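Local coordinates for protein glutathione reductase (Bartonella henselae, PDB 3O0H) that probably catalyses the NADPH-dependent reduction of glutathione disulfide to glutathione, as a dimeric FAD-containing flavoenzyme of the pyridine nucleotide-disulphide oxidoreductase family, at residues B[86-90]-B[91-95]; B[107-110]-B[111-115]; B[336-339]-B[340-344]; B[449-452]-B[453-456]. One frame throughout, in Å; residues are numbered along the deposited sequence. Where two conformers were deposited one is given.

Contact 1 of 4, residues B[86-90]-B[91-95]; sequences SKSIG and FGWKY
A Schellman motif ends helix 69-88 here, with G92 as its C-prime residue, and W93 N and S88 O make its outer bond at 3.2 Å. The inner bond, from G92 N to I89 O, measures 3.0 Å and is nearly straight at 163°. S88 O also accepts from F91 N at 3.1 Å, a more bent bond, and the two donors reach it from opposite faces of its carbonyl plane. G92 has positive phi, 102°, where a CB would jam against the carbonyl oxygen before it, so glycine suits the turn. A water bridges the loop by donating to both I89 O and W93 O.

S88 OG, lodged between its own backbone N and carbonyl carbon (chi1 79°), bonds back to F85 O and lies 3.3 Å from W93 CB. I89 CG1 packs on Y95 CE1 at 3.8 Å, the two side chains crossing at about a right angle. K87 O sits at the edge of the F91 ring, in its plane, 3.5 Å from F91 CD2. K87 itself leads away to a salt bridge with E407.

The rings of F91, W93 and Y95 meet Y81, F100 and F85 of the second subunit, respectively. W93 NE1 bonds to A78 O of that chain, and W93 and K94 pair antiparallel with one of its strands, so the sheet runs on across the interface. S88 O, gripped by two amides, and I89 O, held by an amide and a water, thus have their needs met as the helix ends, and the chain leaves it directly into the dimer interface.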
loop_
_atom_site.group_PDB
_atom_site.type_symbol
_atom_site.label_atom_id
_atom_site.label_comp_id
_atom_site.label_asym_id
_atom_site.label_seq_id
_atom_site.Cartn_x
_atom_site.Cartn_y
_atom_site.Cartn_z
ATOM N N SER B 86 2.873 -16.194 -12.946
ATOM C CA SER B 86 4.236 -16.630 -13.201
ATOM C C SER B 86 5.106 -16.447 -11.938
ATOM O O SER B 86 6.006 -17.225 -11.704
ATOM C CB SER B 86 4.816 -15.940 -14.443
ATOM O OG SER B 86 5.256 -14.644 -14.158
ATOM N N LYS B 87 4.773 -15.481 -11.083
ATOM C CA LYS B 87 5.447 -15.369 -9.796
ATOM C C LYS B 87 5.129 -16.496 -8.804
ATOM O O LYS B 87 5.883 -16.702 -7.852
ATOM C CB LYS B 87 5.164 -14.023 -9.135
ATOM C CG LYS B 87 5.776 -12.851 -9.945
ATOM C CD LYS B 87 5.541 -11.540 -9.262
ATOM C CE LYS B 87 5.574 -10.396 -10.251
ATOM N NZ LYS B 87 4.646 -9.344 -9.814
ATOM N N SER B 88 4.033 -17.207 -9.007
ATOM C CA SER B 88 3.635 -18.240 -8.067
ATOM C C SER B 88 4.510 -19.475 -8.165
ATOM O O SER B 88 4.588 -20.234 -7.213
ATOM C CB SER B 88 2.170 -18.642 -8.314
ATOM O OG SER B 88 2.098 -19.511 -9.424
ATOM N N ILE B 89 5.175 -19.674 -9.306
ATOM C CA ILE B 89 6.039 -20.846 -9.529
ATOM C C ILE B 89 7.165 -20.970 -8.487
ATOM O O ILE B 89 7.426 -22.049 -7.947
ATOM C CB ILE B 89 6.610 -20.875 -10.991
ATOM C CG1 ILE B 89 5.421 -20.861 -11.987
ATOM C CG2 ILE B 89 7.487 -22.121 -11.217
ATOM C CD1 ILE B 89 5.796 -20.918 -13.416
ATOM N N GLY B 90 7.833 -19.861 -8.212
ATOM C CA GLY B 90 8.913 -19.893 -7.237
ATOM C C GLY B 90 8.451 -20.283 -5.840
ATOM O O GLY B 90 9.228 -20.742 -5.047
ATOM N N PHE B 91 7.168 -20.113 -5.547
ATOM C CA PHE B 91 6.610 -20.489 -4.251
ATOM C C PHE B 91 5.987 -21.887 -4.199
ATOM O O PHE B 91 5.324 -22.237 -3.214
ATOM C CB PHE B 91 5.554 -19.459 -3.853
ATOM C CG PHE B 91 6.128 -18.126 -3.491
ATOM C CD1 PHE B 91 6.486 -17.847 -2.184
ATOM C CD2 PHE B 91 6.331 -17.151 -4.459
ATOM C CE1 PHE B 91 6.998 -16.616 -1.842
ATOM C CE2 PHE B 91 6.859 -15.912 -4.112
ATOM C CZ PHE B 91 7.191 -15.650 -2.798
ATOM N N GLY B 92 6.183 -22.669 -5.255
ATOM C CA GLY B 92 5.729 -24.053 -5.291
ATOM C C GLY B 92 4.453 -24.349 -6.078
ATOM O O GLY B 92 3.961 -25.504 -6.063
ATOM N N TRP B 93 3.952 -23.359 -6.791
ATOM C CA TRP B 93 2.728 -23.531 -7.589
ATOM C C TRP B 93 3.014 -23.983 -9.022
ATOM O O TRP B 93 4.058 -23.664 -9.621
ATOM C CB TRP B 93 1.900 -22.233 -7.580
ATOM C CG TRP B 93 1.290 -21.938 -6.264
ATOM C CD1 TRP B 93 1.825 -21.166 -5.267
ATOM C CD2 TRP B 93 0.026 -22.416 -5.762
ATOM N NE1 TRP B 93 0.982 -21.133 -4.178
ATOM C CE2 TRP B 93 -0.140 -21.869 -4.459
ATOM C CE3 TRP B 93 -1.005 -23.183 -6.307
ATOM C CZ2 TRP B 93 -1.283 -22.097 -3.686
ATOM C CZ3 TRP B 93 -2.105 -23.441 -5.547
ATOM C CH2 TRP B 93 -2.251 -22.901 -4.236
ATOM N N LYS B 94 2.103 -24.766 -9.574
ATOM C CA LYS B 94 2.078 -24.978 -11.012
ATOM C C LYS B 94 0.639 -24.754 -11.472
ATOM O O LYS B 94 -0.290 -24.848 -10.688
ATOM C CB LYS B 94 2.560 -26.394 -11.355
ATOM C CG LYS B 94 1.670 -27.519 -10.843
ATOM C CD LYS B 94 2.282 -28.937 -10.998
ATOM C CE LYS B 94 1.272 -30.051 -10.645
ATOM N NZ LYS B 94 1.852 -31.448 -10.551
ATOM N N TYR B 95 0.457 -24.525 -12.753
ATOM C CA TYR B 95 -0.877 -24.191 -13.301
ATOM C C TYR B 95 -0.806 -24.376 -14.827
ATOM O O TYR B 95 0.282 -24.428 -15.402
ATOM C CB TYR B 95 -1.294 -22.759 -12.936
ATOM C CG TYR B 95 -0.276 -21.734 -13.344
ATOM C CD1 TYR B 95 0.822 -21.481 -12.561
ATOM C CD2 TYR B 95 -0.400 -21.048 -14.538
ATOM C CE1 TYR B 95 1.771 -20.572 -12.954
ATOM C CE2 TYR B 95 0.543 -20.158 -14.951
ATOM C CZ TYR B 95 1.628 -19.916 -14.146
ATOM O OH TYR B 95 2.560 -19.022 -14.537
HETATM O O HOH W 1 6.529 -24.758 -8.919
#

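Contact 2 of 4, residues B[107-110]-B[111-115]; sequences AAKN and KEISR
K109 and I113 meet along one flank of helix 102-126, where K109 CD lies 3.9 Å from I113 CD1. The lysine chain folds at its second and third torsions (chi2 -87°, chi3 -65°), which brings CD against the isoleucine. N110 lies alongside I113 and points the same way.

Backbone bonds are those of a regular alpha-helix: K111 N to A107 O, E112 N to A108 O, I113 N to K109 O at 2.9 Å, and S114 N to N110 O.

Among polar side chains, K109 NZ donates to N110 OD1 at 2.7 Å from above the amide plane, and also forms a salt bridge with D186. A water lies between S114 OG, at 2.6 Å, and N110 OD1, which it reaches only weakly.

The charged pair is R115 and E112. R115 takes E112 side-on with two nitrogens, NE to OE1 at 2.9 Å and NH2 to OE2 at 2.8 Å, the latter on the syn lone pair. E112 and R115 also pack on V401 of the second subunit.

With each carboxylate oxygen of E112 engaged by its own N-H, the guanidinium and carboxylate are fixed in rotation, while D186 probably balances the charge of K109.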
loop_
_atom_site.group_PDB
_atom_site.type_symbol
_atom_site.label_atom_id
_atom_site.label_comp_id
_atom_site.label_asym_id
_atom_site.label_seq_id
_atom_site.Cartn_x
_atom_site.Cartn_y
_atom_site.Cartn_z
ATOM N N ALA B 107 -18.014 -7.835 -20.525
ATOM C CA ALA B 107 -19.317 -8.021 -19.874
ATOM C C ALA B 107 -19.236 -7.629 -18.407
ATOM O O ALA B 107 -20.115 -6.927 -17.913
ATOM C CB ALA B 107 -19.865 -9.436 -20.041
ATOM N N ALA B 108 -18.172 -8.031 -17.717
ATOM C CA ALA B 108 -18.005 -7.691 -16.287
ATOM C C ALA B 108 -17.844 -6.200 -16.046
ATOM O O ALA B 108 -18.404 -5.671 -15.084
ATOM C CB ALA B 108 -16.825 -8.442 -15.660
ATOM N N LYS B 109 -17.072 -5.543 -16.911
ATOM C CA LYS B 109 -16.912 -4.090 -16.870
ATOM C C LYS B 109 -18.284 -3.394 -17.027
ATOM O O LYS B 109 -18.655 -2.519 -16.227
ATOM C CB LYS B 109 -15.946 -3.632 -17.973
ATOM C CG LYS B 109 -15.715 -2.093 -18.035
ATOM C CD LYS B 109 -16.753 -1.346 -18.910
ATOM C CE LYS B 109 -16.696 -1.716 -20.358
ATOM N NZ LYS B 109 -17.582 -0.878 -21.291
ATOM N N ASN B 110 -19.025 -3.789 -18.053
ATOM C CA ASN B 110 -20.356 -3.201 -18.268
ATOM C C ASN B 110 -21.310 -3.403 -17.092
ATOM O O ASN B 110 -22.103 -2.515 -16.794
ATOM C CB ASN B 110 -21.007 -3.789 -19.504
ATOM C CG ASN B 110 -20.432 -3.227 -20.783
ATOM O OD1 ASN B 110 -20.012 -2.067 -20.809
ATOM N ND2 ASN B 110 -20.434 -4.037 -21.859
ATOM N N LYS B 111 -21.252 -4.560 -16.440
ATOM C CA LYS B 111 -22.138 -4.800 -15.261
ATOM C C LYS B 111 -21.741 -3.786 -14.170
ATOM O O LYS B 111 -22.596 -3.156 -13.531
ATOM C CB LYS B 111 -21.979 -6.222 -14.732
ATOM C CG LYS B 111 -22.861 -6.580 -13.516
ATOM C CD LYS B 111 -22.766 -8.078 -13.168
ATOM C CE LYS B 111 -23.743 -8.476 -12.051
ATOM N NZ LYS B 111 -23.354 -9.807 -11.489
ATOM N N GLU B 112 -20.439 -3.633 -13.971
ATOM C CA GLU B 112 -19.943 -2.806 -12.876
ATOM C C GLU B 112 -20.179 -1.330 -13.105
ATOM O O GLU B 112 -20.575 -0.614 -12.161
ATOM C CB GLU B 112 -18.459 -3.072 -12.607
ATOM C CG GLU B 112 -17.826 -2.192 -11.512
ATOM C CD GLU B 112 -18.516 -2.295 -10.158
ATOM O OE1 GLU B 112 -19.436 -3.148 -9.963
ATOM O OE2 GLU B 112 -18.144 -1.510 -9.265
ATOM N N ILE B 113 -19.959 -0.848 -14.318
ATOM C CA ILE B 113 -20.180 0.571 -14.575
ATOM C C ILE B 113 -21.697 0.896 -14.575
ATOM O O ILE B 113 -22.082 1.984 -14.124
ATOM C CB ILE B 113 -19.478 1.146 -15.869
ATOM C CG1 ILE B 113 -20.151 0.664 -17.161
ATOM C CG2 ILE B 113 -17.942 0.879 -15.854
ATOM C CD1 ILE B 113 -19.612 1.285 -18.496
ATOM N N SER B 114 -22.532 -0.034 -15.041
ATOM C CA SER B 114 -23.993 0.131 -14.887
ATOM C C SER B 114 -24.479 0.192 -13.426
ATOM O O SER B 114 -25.376 0.966 -13.099
ATOM C CB SER B 114 -24.765 -0.919 -15.705
ATOM O OG SER B 114 -24.437 -0.701 -17.090
ATOM N N ARG B 115 -23.864 -0.588 -12.541
ATOM C CA ARG B 115 -24.165 -0.557 -11.113
ATOM C C ARG B 115 -23.830 0.829 -10.533
ATOM O O ARG B 115 -24.671 1.472 -9.885
ATOM C CB ARG B 115 -23.363 -1.624 -10.377
ATOM C CG ARG B 115 -23.767 -1.852 -8.915
ATOM C CD ARG B 115 -22.824 -2.826 -8.204
ATOM N NE ARG B 115 -21.462 -2.310 -8.059
ATOM C CZ ARG B 115 -21.043 -1.565 -7.045
ATOM N NH1 ARG B 115 -21.875 -1.227 -6.050
ATOM N NH2 ARG B 115 -19.785 -1.187 -7.004
HETATM O O HOH W 2 -22.593 -0.676 -18.981
#

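Contact 3 of 4, residues B[336-339]-B[340-344]; sequences VAIH and DAMCF
Four successive i to i+4 bonds join 336-339 to 340-344 as one unbroken run of helix 334-349. D340 N reaches V336 O at 2.9 Å in a nearly straight bond, and A341 N to A337 O, M342 N to I338 O and C343 N to H339 O continue the ladder. The donors come in tilted 16° to 29° from the carbonyl planes, and phi and psi are helical throughout.

H339 and C343, one turn apart, also meet through their side chains. In one of two deposited positions of C343, and doubtful to that extent, SG lies over one face of the imidazole, 4.2 Å from the H339 ring centroid and displaced toward the rim. With CG anti to the backbone N (chi1 180°) the ring is carried to the side where C343 lies. Its rotation is fixed at the far end by a hydrogen bond between NE2 and the backbone N of D357.

D340 turns back beside the preceding turn, its CB 3.5 Å from A337 O. Its two oxygens find partners outside the helix: OD1 bonds to Y358 OH, and OD2 to H330 NE2 and G325 N, so this buried carboxylate is well supplied with donors. Further round, I338 CG2 and M342 CG touch loosely at 4.5 Å.

A337 belongs to the FAD pocket and touches the cofactor. I338, A341 and M342 rest on helix 36-47 through R40, M342 also meeting L44; F344 sets its ring edge-to-face with W322 of strand 321-323, and V336 and H339 pack on M456 of the second subunit.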
loop_
_atom_site.group_PDB
_atom_site.type_symbol
_atom_site.label_atom_id
_atom_site.label_comp_id
_atom_site.label_asym_id
_atom_site.label_seq_id
_atom_site.Cartn_x
_atom_site.Cartn_y
_atom_site.Cartn_z
ATOM N N VAL B 336 -9.923 16.149 -7.918
ATOM C CA VAL B 336 -9.861 17.590 -8.009
ATOM C C VAL B 336 -11.212 18.175 -8.433
ATOM O O VAL B 336 -11.636 19.196 -7.918
ATOM C CB VAL B 336 -8.752 18.038 -8.912
ATOM C CG1 VAL B 336 -8.695 19.571 -8.965
ATOM C CG2 VAL B 336 -7.392 17.510 -8.384
ATOM N N ALA B 337 -11.871 17.523 -9.399
ATOM C CA ALA B 337 -13.246 17.902 -9.768
ATOM C C ALA B 337 -14.230 17.814 -8.580
ATOM O O ALA B 337 -15.088 18.666 -8.408
ATOM C CB ALA B 337 -13.759 17.027 -10.925
ATOM N N ILE B 338 -14.113 16.769 -7.757
ATOM C CA ILE B 338 -14.941 16.616 -6.529
ATOM C C ILE B 338 -14.633 17.767 -5.539
ATOM O O ILE B 338 -15.557 18.379 -4.955
ATOM C CB ILE B 338 -14.745 15.175 -5.886
ATOM C CG1 ILE B 338 -15.317 14.098 -6.858
ATOM C CG2 ILE B 338 -15.393 15.114 -4.470
ATOM C CD1 ILE B 338 -14.937 12.609 -6.565
ATOM N N HIS B 339 -13.340 18.009 -5.302
ATOM C CA HIS B 339 -12.852 19.114 -4.465
ATOM C C HIS B 339 -13.451 20.452 -4.911
ATOM O O HIS B 339 -14.000 21.231 -4.081
ATOM C CB HIS B 339 -11.319 19.170 -4.586
ATOM C CG HIS B 339 -10.660 20.266 -3.788
ATOM N ND1 HIS B 339 -10.573 20.237 -2.410
ATOM C CD2 HIS B 339 -10.036 21.408 -4.176
ATOM C CE1 HIS B 339 -9.950 21.326 -1.985
ATOM N NE2 HIS B 339 -9.617 22.057 -3.033
ATOM N N ASP B 340 -13.348 20.717 -6.218
ATOM C CA ASP B 340 -13.964 21.931 -6.824
ATOM C C ASP B 340 -15.463 22.019 -6.451
ATOM O O ASP B 340 -15.955 23.076 -6.066
ATOM C CB ASP B 340 -13.874 21.899 -8.338
ATOM C CG ASP B 340 -12.469 22.207 -8.906
ATOM O OD1 ASP B 340 -11.553 22.577 -8.172
ATOM O OD2 ASP B 340 -12.321 22.080 -10.146
ATOM N N ALA B 341 -16.185 20.899 -6.591
ATOM C CA ALA B 341 -17.628 20.857 -6.315
ATOM C C ALA B 341 -17.923 21.200 -4.883
ATOM O O ALA B 341 -18.860 21.960 -4.602
ATOM C CB ALA B 341 -18.261 19.472 -6.703
ATOM N N MET B 342 -17.106 20.673 -3.965
ATOM C CA MET B 342 -17.293 20.970 -2.556
ATOM C C MET B 342 -17.064 22.449 -2.299
ATOM O O MET B 342 -17.785 23.059 -1.504
ATOM C CB MET B 342 -16.352 20.152 -1.659
ATOM C CG MET B 342 -16.421 18.602 -1.853
ATOM S SD MET B 342 -17.994 17.927 -1.336
ATOM C CE MET B 342 -17.693 17.783 0.458
ATOM N N CYS B 343 -16.039 23.005 -2.934
ATOM C CA CYS B 343 -15.752 24.435 -2.796
ATOM C C CYS B 343 -16.906 25.265 -3.341
ATOM O O CYS B 343 -17.309 26.267 -2.737
ATOM C CB CYS B 343 -14.440 24.784 -3.512
ATOM S SG CYS B 343 -13.006 24.076 -2.693
ATOM N N PHE B 344 -17.463 24.833 -4.471
ATOM C CA PHE B 344 -18.589 25.552 -5.083
ATOM C C PHE B 344 -19.813 25.586 -4.173
ATOM O O PHE B 344 -20.392 26.629 -3.988
ATOM C CB PHE B 344 -18.961 24.945 -6.451
ATOM C CG PHE B 344 -20.364 25.218 -6.860
ATOM C CD1 PHE B 344 -20.737 26.482 -7.323
ATOM C CD2 PHE B 344 -21.344 24.242 -6.712
ATOM C CE1 PHE B 344 -22.077 26.744 -7.684
ATOM C CE2 PHE B 344 -22.668 24.495 -7.074
ATOM C CZ PHE B 344 -23.033 25.748 -7.563
#

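Contact 4 of 4, residues B[449-452]-B[453-456]; sequences KDIF and DKTM
The carboxylate of D453 and the ammonium of K449 meet in a salt bridge, K449 NZ standing 2.8 Å from D453 OD1 on its syn lone pair, the side facing the other oxygen. A water bridges the same pair, accepting from K449 NZ and donating to D453 OD2 at 2.6 Å. The lysine reaches forward over one turn because its chain bends at chi2 (51°) and again at chi4 (52°), and the two side chains cross at a slant. K449 NZ also donates to M469 O, and the lysine makes a cation-pi contact with Y391. As for the other flat group, the F452 side chain packs on L413 of strand 409-416 and on S442 and L443 of helix 432-444.

Helix 449-454 is a short helix of the dimerisation domain. D453 N to K449 O, 3.0 Å, is an ordinary i to i+4 bond lying in the carbonyl plane, but further on the ladder falters: K454 N bonds only weakly to D450 O and I451 O.

At the end, T455 OG1 donates to I451 O at 2.9 Å, while T455 N makes its better bond to F452 O, at 3.2 Å and from above the carbonyl plane. I451 CD1 lies 3.9 Å from K454 NZ and equally near K454 CE, the two chains running side by side. Past the helix, M456 O accepts from Q437 NE2 of the second subunit, and T455 packs on K444 of that chain.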
loop_
_atom_site.group_PDB
_atom_site.type_symbol
_atom_site.label_atom_id
_atom_site.label_comp_id
_atom_site.label_asym_id
_atom_site.label_seq_id
_atom_site.Cartn_x
_atom_site.Cartn_y
_atom_site.Cartn_z
ATOM N N LYS B 449 12.446 15.298 7.000
ATOM C CA LYS B 449 13.066 14.024 6.767
ATOM C C LYS B 449 13.404 13.326 8.098
ATOM O O LYS B 449 13.336 12.090 8.197
ATOM C CB LYS B 449 14.325 14.241 5.931
ATOM C CG LYS B 449 15.110 12.958 5.623
ATOM C CD LYS B 449 14.227 11.832 5.020
ATOM C CE LYS B 449 15.141 10.689 4.438
ATOM N NZ LYS B 449 16.150 10.191 5.413
ATOM N N ASP B 450 13.726 14.122 9.126
ATOM C CA ASP B 450 13.979 13.613 10.464
ATOM C C ASP B 450 12.816 12.831 11.062
ATOM O O ASP B 450 13.028 11.891 11.806
ATOM C CB ASP B 450 14.389 14.767 11.390
ATOM C CG ASP B 450 15.641 15.421 10.912
ATOM O OD1 ASP B 450 16.695 14.791 11.113
ATOM O OD2 ASP B 450 15.560 16.505 10.259
ATOM N N ILE B 451 11.595 13.208 10.744
ATOM C CA ILE B 451 10.423 12.525 11.280
ATOM C C ILE B 451 10.240 11.184 10.570
ATOM O O ILE B 451 9.851 10.192 11.208
ATOM C CB ILE B 451 9.132 13.336 11.090
ATOM C CG1 ILE B 451 9.173 14.671 11.873
ATOM C CG2 ILE B 451 7.871 12.472 11.454
ATOM C CD1 ILE B 451 9.515 14.594 13.323
ATOM N N PHE B 452 10.502 11.146 9.261
ATOM C CA PHE B 452 10.529 9.878 8.534
ATOM C C PHE B 452 11.505 8.921 9.214
ATOM O O PHE B 452 11.180 7.746 9.465
ATOM C CB PHE B 452 10.952 10.072 7.061
ATOM C CG PHE B 452 9.849 10.570 6.143
ATOM C CD1 PHE B 452 9.338 11.856 6.246
ATOM C CD2 PHE B 452 9.363 9.762 5.127
ATOM C CE1 PHE B 452 8.338 12.331 5.384
ATOM C CE2 PHE B 452 8.332 10.229 4.257
ATOM C CZ PHE B 452 7.825 11.513 4.390
ATOM N N ASP B 453 12.721 9.405 9.497
ATOM C CA ASP B 453 13.760 8.549 10.074
ATOM C C ASP B 453 13.417 8.077 11.489
ATOM O O ASP B 453 13.905 7.038 11.934
ATOM C CB ASP B 453 15.095 9.288 10.142
ATOM C CG ASP B 453 15.691 9.572 8.795
ATOM O OD1 ASP B 453 15.145 9.135 7.770
ATOM O OD2 ASP B 453 16.741 10.236 8.777
ATOM N N LYS B 454 12.640 8.882 12.212
ATOM C CA LYS B 454 12.267 8.580 13.595
ATOM C C LYS B 454 11.134 7.542 13.645
ATOM O O LYS B 454 10.861 6.948 14.682
ATOM C CB LYS B 454 11.779 9.868 14.293
ATOM C CG LYS B 454 11.974 9.925 15.771
ATOM C CD LYS B 454 11.756 11.363 16.347
ATOM C CE LYS B 454 10.359 11.928 16.063
ATOM N NZ LYS B 454 9.960 13.132 16.925
ATOM N N THR B 455 10.463 7.352 12.535
ATOM C CA THR B 455 9.323 6.435 12.484
ATOM C C THR B 455 9.832 5.001 12.511
ATOM O O THR B 455 10.657 4.604 11.671
ATOM C CB THR B 455 8.477 6.699 11.244
ATOM O OG1 THR B 455 7.959 8.059 11.276
ATOM C CG2 THR B 455 7.324 5.646 11.146
ATOM N N MET B 456 9.360 4.212 13.467
ATOM C CA MET B 456 9.744 2.815 13.543
ATOM C C MET B 456 9.304 2.049 12.280
ATOM O O MET B 456 8.179 2.224 11.791
ATOM C CB MET B 456 9.163 2.151 14.806
ATOM C CG MET B 456 9.708 0.777 15.103
ATOM S SD MET B 456 11.408 0.689 15.720
ATOM C CE MET B 456 11.238 1.439 17.363
HETATM O O HOH W 3 18.021 11.612 6.929
#

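Overall arrangement
From the N terminus the contacts come in series, with none nested or crossed, and each is local. Contact 1 alone joins a helix to a strand, turning the chain from helix 69-88 into strand 93-94; the chain then runs into helix 102-126, which holds contact 2, about 31 Å away between centres. Contact 3 lies on helix 334-349 beside the FAD, on the opposite side of the chain's centre from contact 1. Contact 4, in the dimerisation domain, falls about 33 Å from contact 3 between centres. None touches another within the chain, yet all four face the second subunit: M456 of contact 4 in that subunit packs on V336 and H339 of contact 3.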